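Long-range contacts in nicotinate phosphoribosyltransferase (Vibrio cholerae, PDB 4HL7), which probably catalyses the ATP-dependent formation of nicotinate D-ribonucleotide from nicotinate and 5-phosphoribosyl 1-diphosphate, a step in NAD biosynthesis: residues 162-167 against 204-209; 174-179 against 335-340; 327-332 against 347-352. One frame throughout, in Å; residues are numbered along the deposited sequence.

Contact 1 of 3, residues 162-167 against 204-209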
# COMPACT_ATOMS: atom_id res chain seq x y z
N THR A 162 19.16 9.55 -14.07
CA THR A 162 18.77 10.77 -14.78
C THR A 162 17.74 11.56 -13.96
O THR A 162 17.82 12.77 -13.87
CB THR A 162 18.16 10.46 -16.14
OG1 THR A 162 19.10 9.71 -16.92
CG2 THR A 162 17.86 11.74 -16.88
N LYS A 163 16.74 10.88 -13.39
CA LYS A 163 15.76 11.55 -12.55
C LYS A 163 16.43 12.15 -11.30
O LYS A 163 16.10 13.27 -10.85
CB LYS A 163 14.62 10.58 -12.10
CG LYS A 163 13.84 10.06 -13.29
CD LYS A 163 12.58 9.23 -12.99
CE LYS A 163 12.84 7.96 -12.26
NZ LYS A 163 11.50 7.19 -12.28
N LEU A 164 17.34 11.38 -10.70
CA LEU A 164 18.01 11.90 -9.51
C LEU A 164 18.89 13.16 -9.79
O LEU A 164 18.85 14.11 -9.00
CB LEU A 164 18.84 10.82 -8.82
CG LEU A 164 18.01 9.71 -8.16
CD1 LEU A 164 18.98 8.64 -7.72
CD2 LEU A 164 17.16 10.23 -6.98
N ASP A 165 19.64 13.16 -10.89
CA ASP A 165 20.31 14.38 -11.38
C ASP A 165 19.35 15.57 -11.46
O ASP A 165 19.66 16.63 -10.95
CB ASP A 165 20.91 14.19 -12.76
CG ASP A 165 22.07 13.26 -12.78
OD1 ASP A 165 22.48 12.94 -13.90
OD2 ASP A 165 22.57 12.83 -11.69
N GLN A 166 18.19 15.38 -12.10
CA GLN A 166 17.26 16.50 -12.30
C GLN A 166 16.58 16.95 -11.04
O GLN A 166 16.30 18.15 -10.84
CB GLN A 166 16.24 16.19 -13.41
CG GLN A 166 16.96 16.09 -14.73
CD GLN A 166 16.12 15.61 -15.90
OE1 GLN A 166 15.45 16.41 -16.56
NE2 GLN A 166 16.22 14.34 -16.21
N LEU A 167 16.28 15.99 -10.18
CA LEU A 167 15.80 16.29 -8.82
C LEU A 167 16.80 17.17 -8.03
O LEU A 167 16.39 18.20 -7.47
CB LEU A 167 15.59 14.98 -8.05
CG LEU A 167 15.25 15.07 -6.54
CD1 LEU A 167 13.86 15.67 -6.28
CD2 LEU A 167 15.40 13.71 -5.82
N GLN A 204 22.87 5.43 -1.90
CA GLN A 204 24.14 5.99 -2.31
C GLN A 204 24.07 7.46 -2.77
O GLN A 204 24.95 8.24 -2.46
CB GLN A 204 24.78 5.09 -3.35
CG GLN A 204 25.96 5.75 -4.06
CD GLN A 204 26.17 5.14 -5.43
OE1 GLN A 204 26.57 3.98 -5.54
NE2 GLN A 204 25.86 5.92 -6.48
N GLU A 205 22.99 7.85 -3.44
CA GLU A 205 22.90 9.13 -4.11
C GLU A 205 22.24 10.22 -3.26
O GLU A 205 22.68 11.39 -3.31
CB GLU A 205 22.16 9.02 -5.46
CG GLU A 205 22.89 8.20 -6.47
CD GLU A 205 24.17 8.88 -6.89
OE1 GLU A 205 24.15 10.10 -7.21
OE2 GLU A 205 25.20 8.19 -6.92
N ILE A 206 21.19 9.87 -2.52
CA ILE A 206 20.39 10.90 -1.80
C ILE A 206 20.06 10.46 -0.37
O ILE A 206 18.94 10.64 0.12
CB ILE A 206 19.08 11.32 -2.56
CG1 ILE A 206 18.17 10.13 -2.79
CG2 ILE A 206 19.40 11.99 -3.91
CD1 ILE A 206 16.74 10.57 -3.06
N PRO A 207 21.06 9.91 0.33
CA PRO A 207 20.79 9.38 1.69
C PRO A 207 20.14 10.41 2.62
O PRO A 207 19.34 10.06 3.51
CB PRO A 207 22.19 9.03 2.21
CG PRO A 207 23.13 9.85 1.39
CD PRO A 207 22.50 9.84 -0.01
N GLN A 208 20.47 11.68 2.41
CA GLN A 208 20.00 12.74 3.28
C GLN A 208 18.52 13.00 3.11
O GLN A 208 17.91 13.66 3.93
CB GLN A 208 20.77 14.05 2.99
CG GLN A 208 20.45 14.66 1.62
CD GLN A 208 21.35 14.19 0.49
OE1 GLN A 208 21.89 13.09 0.51
NE2 GLN A 208 21.50 15.03 -0.52
N TRP A 209 17.95 12.53 2.00
CA TRP A 209 16.54 12.70 1.73
C TRP A 209 15.70 11.45 1.85
O TRP A 209 14.51 11.54 1.67
CB TRP A 209 16.32 13.31 0.38
CG TRP A 209 16.96 14.65 0.25
CD1 TRP A 209 17.06 15.65 1.23
CD2 TRP A 209 17.58 15.21 -0.94
NE1 TRP A 209 17.72 16.74 0.72
CE2 TRP A 209 18.02 16.54 -0.58
CE3 TRP A 209 17.78 14.76 -2.23
CZ2 TRP A 209 18.71 17.35 -1.48
CZ3 TRP A 209 18.44 15.60 -3.15
CH2 TRP A 209 18.88 16.86 -2.78
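Leu164 divides its two methyl groups between neighbouring residues at the end of helix 192-205. CD1 lies 3.9 Å from Glu205 CB, against the aliphatic base of that side chain, while CD2 is 4.0 Å from Ile206 CD1 and also comes close to Ile206 CG2. One turn further along the helix, Leu167 uses a single branch for two partners. Its CD2 sits 4.4 Å from Ile206 CD1, and it approaches the indole obliquely, 4.4 Å from Trp209 CE3. These are dispersion contacts between branched or flat apolar groups, and they suit a position from which water is largely excluded. Glutamate suits its partly exposed place, since the methylenes of Glu205 can pack on the leucine while the carboxylate lies beyond them.

The second shell explains how the partners are placed. In Leu167, CG stands opposite the backbone N about the first torsion (chi1 172°), which brings CD2 within contact of both Ile206 and Trp209. Ile206 is the first residue to leave helical geometry, and its CG1 takes the position between backbone N and carbonyl carbon (chi1 59°), from where CD1 extends to both leucines. A tight turn then brings the tryptophan back, closed by Trp209 N donating to Ile206 O at 2.8 Å. Within that turn the amide nitrogen Gln208 NE2 lies over the centre of one indole face, 3.6 Å above the ring plane.

Further out, Lys168 of helix 155-174 donates from NZ to Glu205 O, and Lys168 and Ile171 also touch the indole. Leu164 continues onto Cys201 and Leu202 of helix 192-205. Helix 329-339 meets both leucines through Phe329, and the backbone of Trp209 pairs with Leu181, bringing strand 210-213 alongside strand 181-183.

Contact 2 of 3, residues 174-179 against 335-340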
# COMPACT_ATOMS: atom_id res chain seq x y z
N ARG A 174 15.89 25.90 -6.61
CA ARG A 174 14.73 26.47 -5.97
C ARG A 174 14.91 26.58 -4.48
O ARG A 174 14.03 27.06 -3.78
CB ARG A 174 13.48 25.66 -6.34
CG ARG A 174 13.03 25.90 -7.81
CD ARG A 174 12.50 24.63 -8.48
NE ARG A 174 11.22 24.21 -7.93
CZ ARG A 174 10.46 23.24 -8.45
NH1 ARG A 174 10.89 22.55 -9.53
NH2 ARG A 174 9.32 22.92 -7.86
N GLY A 175 16.06 26.12 -3.99
CA GLY A 175 16.38 26.27 -2.56
C GLY A 175 15.42 25.47 -1.66
O GLY A 175 14.98 25.95 -0.58
N ILE A 176 15.03 24.28 -2.13
CA ILE A 176 14.09 23.42 -1.40
C ILE A 176 14.83 22.65 -0.28
O ILE A 176 15.80 21.96 -0.53
CB ILE A 176 13.32 22.48 -2.37
CG1 ILE A 176 12.41 23.31 -3.29
CG2 ILE A 176 12.51 21.38 -1.61
CD1 ILE A 176 11.95 22.55 -4.53
N ASN A 177 14.35 22.76 0.95
CA ASN A 177 15.07 22.11 2.03
C ASN A 177 14.22 21.05 2.75
O ASN A 177 14.65 20.49 3.77
CB ASN A 177 15.62 23.15 3.01
CG ASN A 177 14.52 23.96 3.66
OD1 ASN A 177 13.40 23.48 3.84
ND2 ASN A 177 14.84 25.20 4.01
N ASN A 178 13.05 20.73 2.17
CA ASN A 178 12.08 19.82 2.83
C ASN A 178 11.69 18.60 1.96
O ASN A 178 10.67 17.94 2.23
CB ASN A 178 10.80 20.55 3.36
CG ASN A 178 9.96 21.23 2.25
OD1 ASN A 178 10.50 21.64 1.21
ND2 ASN A 178 8.71 21.47 2.53
N PHE A 179 12.52 18.29 0.96
CA PHE A 179 12.24 17.07 0.18
C PHE A 179 12.58 15.83 1.05
O PHE A 179 13.67 15.76 1.66
CB PHE A 179 13.04 17.03 -1.13
CG PHE A 179 12.84 15.76 -1.93
CD1 PHE A 179 11.63 15.54 -2.65
CD2 PHE A 179 13.79 14.76 -1.92
CE1 PHE A 179 11.43 14.34 -3.34
CE2 PHE A 179 13.63 13.58 -2.66
CZ PHE A 179 12.42 13.37 -3.35
N LEU A 335 4.83 20.17 -4.19
CA LEU A 335 4.23 20.01 -2.85
C LEU A 335 5.20 20.53 -1.79
O LEU A 335 4.74 21.15 -0.82
CB LEU A 335 3.83 18.54 -2.61
CG LEU A 335 2.50 18.27 -3.34
CD1 LEU A 335 2.30 16.75 -3.46
CD2 LEU A 335 1.29 18.89 -2.67
N CYS A 336 6.51 20.30 -2.01
CA CYS A 336 7.54 20.85 -1.07
C CYS A 336 7.40 22.37 -0.91
O CYS A 336 7.41 22.88 0.21
CB CYS A 336 8.94 20.58 -1.56
SG CYS A 336 9.47 18.85 -1.41
N GLU A 337 7.27 23.07 -2.05
CA GLU A 337 7.18 24.54 -2.01
C GLU A 337 5.89 24.99 -1.34
O GLU A 337 5.88 26.02 -0.62
CB GLU A 337 7.30 25.09 -3.43
CG GLU A 337 8.75 24.93 -3.90
CD GLU A 337 9.01 25.26 -5.35
OE1 GLU A 337 10.10 25.78 -5.61
OE2 GLU A 337 8.14 24.99 -6.25
N TYR A 338 4.80 24.31 -1.63
CA TYR A 338 3.51 24.73 -1.15
C TYR A 338 3.40 24.54 0.37
O TYR A 338 2.69 25.29 1.03
CB TYR A 338 2.39 23.91 -1.79
CG TYR A 338 0.99 24.47 -1.60
CD1 TYR A 338 0.51 25.49 -2.43
CD2 TYR A 338 0.13 23.95 -0.63
CE1 TYR A 338 -0.79 26.00 -2.27
CE2 TYR A 338 -1.15 24.45 -0.45
CZ TYR A 338 -1.63 25.46 -1.28
OH TYR A 338 -2.92 25.89 -1.09
N PHE A 339 4.05 23.50 0.90
CA PHE A 339 3.89 23.15 2.35
C PHE A 339 5.09 23.53 3.22
O PHE A 339 5.06 23.33 4.44
CB PHE A 339 3.43 21.67 2.53
CG PHE A 339 2.02 21.45 2.11
CD1 PHE A 339 1.71 20.71 0.95
CD2 PHE A 339 0.98 22.01 2.82
CE1 PHE A 339 0.39 20.54 0.53
CE2 PHE A 339 -0.36 21.83 2.45
CZ PHE A 339 -0.68 21.09 1.29
N ALA A 340 6.10 24.15 2.61
CA ALA A 340 7.32 24.55 3.32
C ALA A 340 6.95 25.43 4.50
O ALA A 340 6.12 26.34 4.37
CB ALA A 340 8.30 25.27 2.36
O HOH W 1 11.16 27.23 -3.66
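Arg174 and Glu337 form the charged part of this contact, a side-on salt bridge in which two guanidinium nitrogens each take one carboxylate oxygen. Arg174 NE donates to Glu337 OE1 at 3.0 Å, nearly straight (173°), and Arg174 NH2 reaches Glu337 OE2 at 2.9 Å along a more bent path. The guanidinium and carboxylate planes stand 45° apart, and both donors meet their oxygens from above the carboxylate plane. Arginine suits the place because it keeps another nitrogen, NH1, for a salt bridge to Glu170. A water adds a further link, donating to Arg174 O and to Glu337 OE1, which would help to fix the carboxylate.

The polar neutral part is made by Asn178. Its CG lies between backbone N and carbonyl carbon (chi1 62°), which turns the amide toward the helix, and ND2 gives a hydrogen bond of 3.0 Å to Cys336 O, with the acceptor in the amide plane. That carbonyl lies in the last turn of helix 329-339, and the side-chain amide ties the loop to it. Ala340, small enough to let the amide in, lies beside the same nitrogen.

Apolar contacts gather on Cys336. Ile176 CG2 packs 3.7 Å from Cys336 CB, while the sulfur SG rests 3.7 Å from Phe179 CA and lies at the edge of the phenyl ring, 5.5 Å from the Phe179 centroid, a sulfur-aromatic contact. The compact thiol fits between the loop and the helix.

Helix 155-174 ends here in a Schellman motif, with Gly175 at positive phi. Helices 155-174 and 329-339 lead into neighbouring parallel strands, 181-183 and 344-349; the contact joins these two helix-to-strand connections, as expected at the amino ends of the strands in this family's TIM-barrel-like domain.

Contact 3 of 3, residues 327-332 against 347-352. With SO4 (sulfate ion), chain C.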
# COMPACT_ATOMS: atom_id res chain seq x y z
N LEU A 327 2.77 9.66 -7.27
CA LEU A 327 3.71 10.79 -7.42
C LEU A 327 4.85 10.54 -8.38
O LEU A 327 5.25 9.41 -8.57
CB LEU A 327 4.32 11.11 -6.05
CG LEU A 327 3.20 11.70 -5.17
CD1 LEU A 327 3.62 11.62 -3.72
CD2 LEU A 327 2.82 13.15 -5.53
N ASP A 328 5.43 11.62 -8.86
CA ASP A 328 6.75 11.63 -9.47
C ASP A 328 7.49 12.81 -8.81
O ASP A 328 6.91 13.53 -7.95
CB ASP A 328 6.65 11.86 -11.00
CG ASP A 328 5.75 13.04 -11.37
OD1 ASP A 328 4.83 12.81 -12.22
OD2 ASP A 328 5.96 14.21 -10.84
N PHE A 329 8.74 13.02 -9.20
CA PHE A 329 9.56 13.99 -8.40
C PHE A 329 9.11 15.42 -8.64
O PHE A 329 9.16 16.26 -7.73
CB PHE A 329 11.07 13.90 -8.72
CG PHE A 329 11.78 12.67 -8.19
CD1 PHE A 329 11.37 12.03 -7.02
CD2 PHE A 329 12.95 12.22 -8.83
CE1 PHE A 329 12.07 10.90 -6.54
CE2 PHE A 329 13.69 11.11 -8.34
CZ PHE A 329 13.25 10.45 -7.20
N ASP A 330 8.65 15.73 -9.88
CA ASP A 330 8.20 17.08 -10.12
C ASP A 330 6.93 17.42 -9.34
O ASP A 330 6.76 18.54 -8.85
CB ASP A 330 8.10 17.39 -11.63
CG ASP A 330 9.48 17.43 -12.26
OD1 ASP A 330 10.30 18.28 -11.83
OD2 ASP A 330 9.78 16.58 -13.11
N GLN A 331 6.03 16.48 -9.23
CA GLN A 331 4.88 16.67 -8.32
C GLN A 331 5.34 16.89 -6.83
O GLN A 331 4.80 17.74 -6.09
CB GLN A 331 3.98 15.45 -8.39
CG GLN A 331 3.11 15.30 -9.65
CD GLN A 331 2.18 14.05 -9.53
OE1 GLN A 331 1.34 13.98 -8.64
NE2 GLN A 331 2.38 13.07 -10.40
N ALA A 332 6.34 16.13 -6.42
CA ALA A 332 6.79 16.17 -5.04
C ALA A 332 7.39 17.55 -4.76
O ALA A 332 7.05 18.20 -3.75
CB ALA A 332 7.78 15.07 -4.78
N PHE A 347 7.20 11.97 0.86
CA PHE A 347 6.51 11.44 -0.34
C PHE A 347 6.66 9.94 -0.44
O PHE A 347 7.75 9.47 -0.54
CB PHE A 347 7.13 12.13 -1.57
CG PHE A 347 6.95 13.64 -1.48
CD1 PHE A 347 7.98 14.46 -0.98
CD2 PHE A 347 5.70 14.20 -1.75
CE1 PHE A 347 7.74 15.85 -0.80
CE2 PHE A 347 5.50 15.59 -1.57
CZ PHE A 347 6.52 16.38 -1.08
N GLY A 348 5.54 9.22 -0.35
CA GLY A 348 5.56 7.78 -0.45
C GLY A 348 5.40 7.41 -1.90
O GLY A 348 4.30 7.50 -2.45
N ILE A 349 6.50 7.01 -2.54
CA ILE A 349 6.50 6.73 -3.99
C ILE A 349 6.74 5.24 -4.33
O ILE A 349 7.61 4.59 -3.74
CB ILE A 349 7.52 7.60 -4.68
CG1 ILE A 349 7.28 9.08 -4.25
CG2 ILE A 349 7.42 7.40 -6.19
CD1 ILE A 349 8.13 10.12 -5.03
N GLY A 350 5.91 4.73 -5.23
CA GLY A 350 5.94 3.30 -5.56
C GLY A 350 6.46 3.12 -6.97
O GLY A 350 7.65 3.15 -7.21
N THR A 351 5.52 3.00 -7.90
CA THR A 351 5.76 2.71 -9.30
C THR A 351 6.85 3.57 -9.93
O THR A 351 7.70 3.06 -10.63
CB THR A 351 4.40 2.91 -10.06
OG1 THR A 351 3.40 2.08 -9.43
CG2 THR A 351 4.51 2.50 -11.43
N PHE A 352 6.82 4.88 -9.66
CA PHE A 352 7.77 5.82 -10.28
C PHE A 352 9.18 5.44 -9.91
O PHE A 352 10.11 5.68 -10.69
CB PHE A 352 7.45 7.23 -9.83
CG PHE A 352 8.45 8.26 -10.24
CD1 PHE A 352 9.45 8.66 -9.38
CD2 PHE A 352 8.35 8.91 -11.50
CE1 PHE A 352 10.34 9.66 -9.73
CE2 PHE A 352 9.26 9.91 -11.85
CZ PHE A 352 10.24 10.29 -10.94
S SO4 C . 2.42 4.64 -6.50
O1 SO4 C . 3.53 5.64 -6.30
O2 SO4 C . 2.86 3.19 -6.54
O3 SO4 C . 1.36 4.93 -5.52
O4 SO4 C . 1.84 4.71 -7.88
O HOH W 2 3.16 7.88 -5.02
O HOH W 3 4.56 6.59 -8.58
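Phe352 and Phe329 meet in a T-shaped pair, the edge of Phe352 directed at the face of Phe329, with centroids 4.9 Å apart and planes at 73°. A face of the Phe352 ring also receives Asp328, whose CA stands 3.7 Å from the Phe352 centroid in a CH-pi contact. With CG opposite its backbone N (chi1 172°), Phe352 swings its ring beneath the start of helix 329-339. On the strand, the Phe347 ring takes Ala332 CB over one face, 3.7 Å from the Phe347 centroid, and Leu327 CD1 at its edge; alanine is small enough for the helix to lie close. Ile349 fills in against Leu327 CB.

Asp328 caps the helix, accepting from Gln331 N at OD2, while Gln331 NE2 holds OD1. A water joins Leu327 O, Phe352 N and sulfate O1.

The sulfate, probably from the crystallisation liquor, is bound by Gly350 N (2.8 Å to O1), Thr351 N (3.0 Å to O2) and Thr351 OG1. Glycine leaves room for the anion. It lies at the carboxyl end of strand 344-349, in the beta-alpha-beta unit of strand 320-323, helix 329-339 and strand 344-349, a position consistent with a phosphate site as in related phosphoribosyltransferases.

In the fold
Contacts 1 and 3 are buried, whereas contact 2 is partly exposed, with its salt bridge toward the surface. Contact 1 is apolar throughout, contact 2 depends on charge and an amide at a helix end, and contact 3 combines aromatic packing with an anion site closer to the centre of the chain. Contacts 2 and 3 grip opposite ends of helix 329-339. Contacts 1 and 2 both involve helix 155-174, the first along its length and the second at its carboxyl end. Phe179 ties the three together, touching Leu167, Phe329 and Ala332. Lys163 provides another bridge, from the helix of contact 1 to Phe352, through a probable hydrogen bond to its carbonyl and a cation-pi contact with its ring.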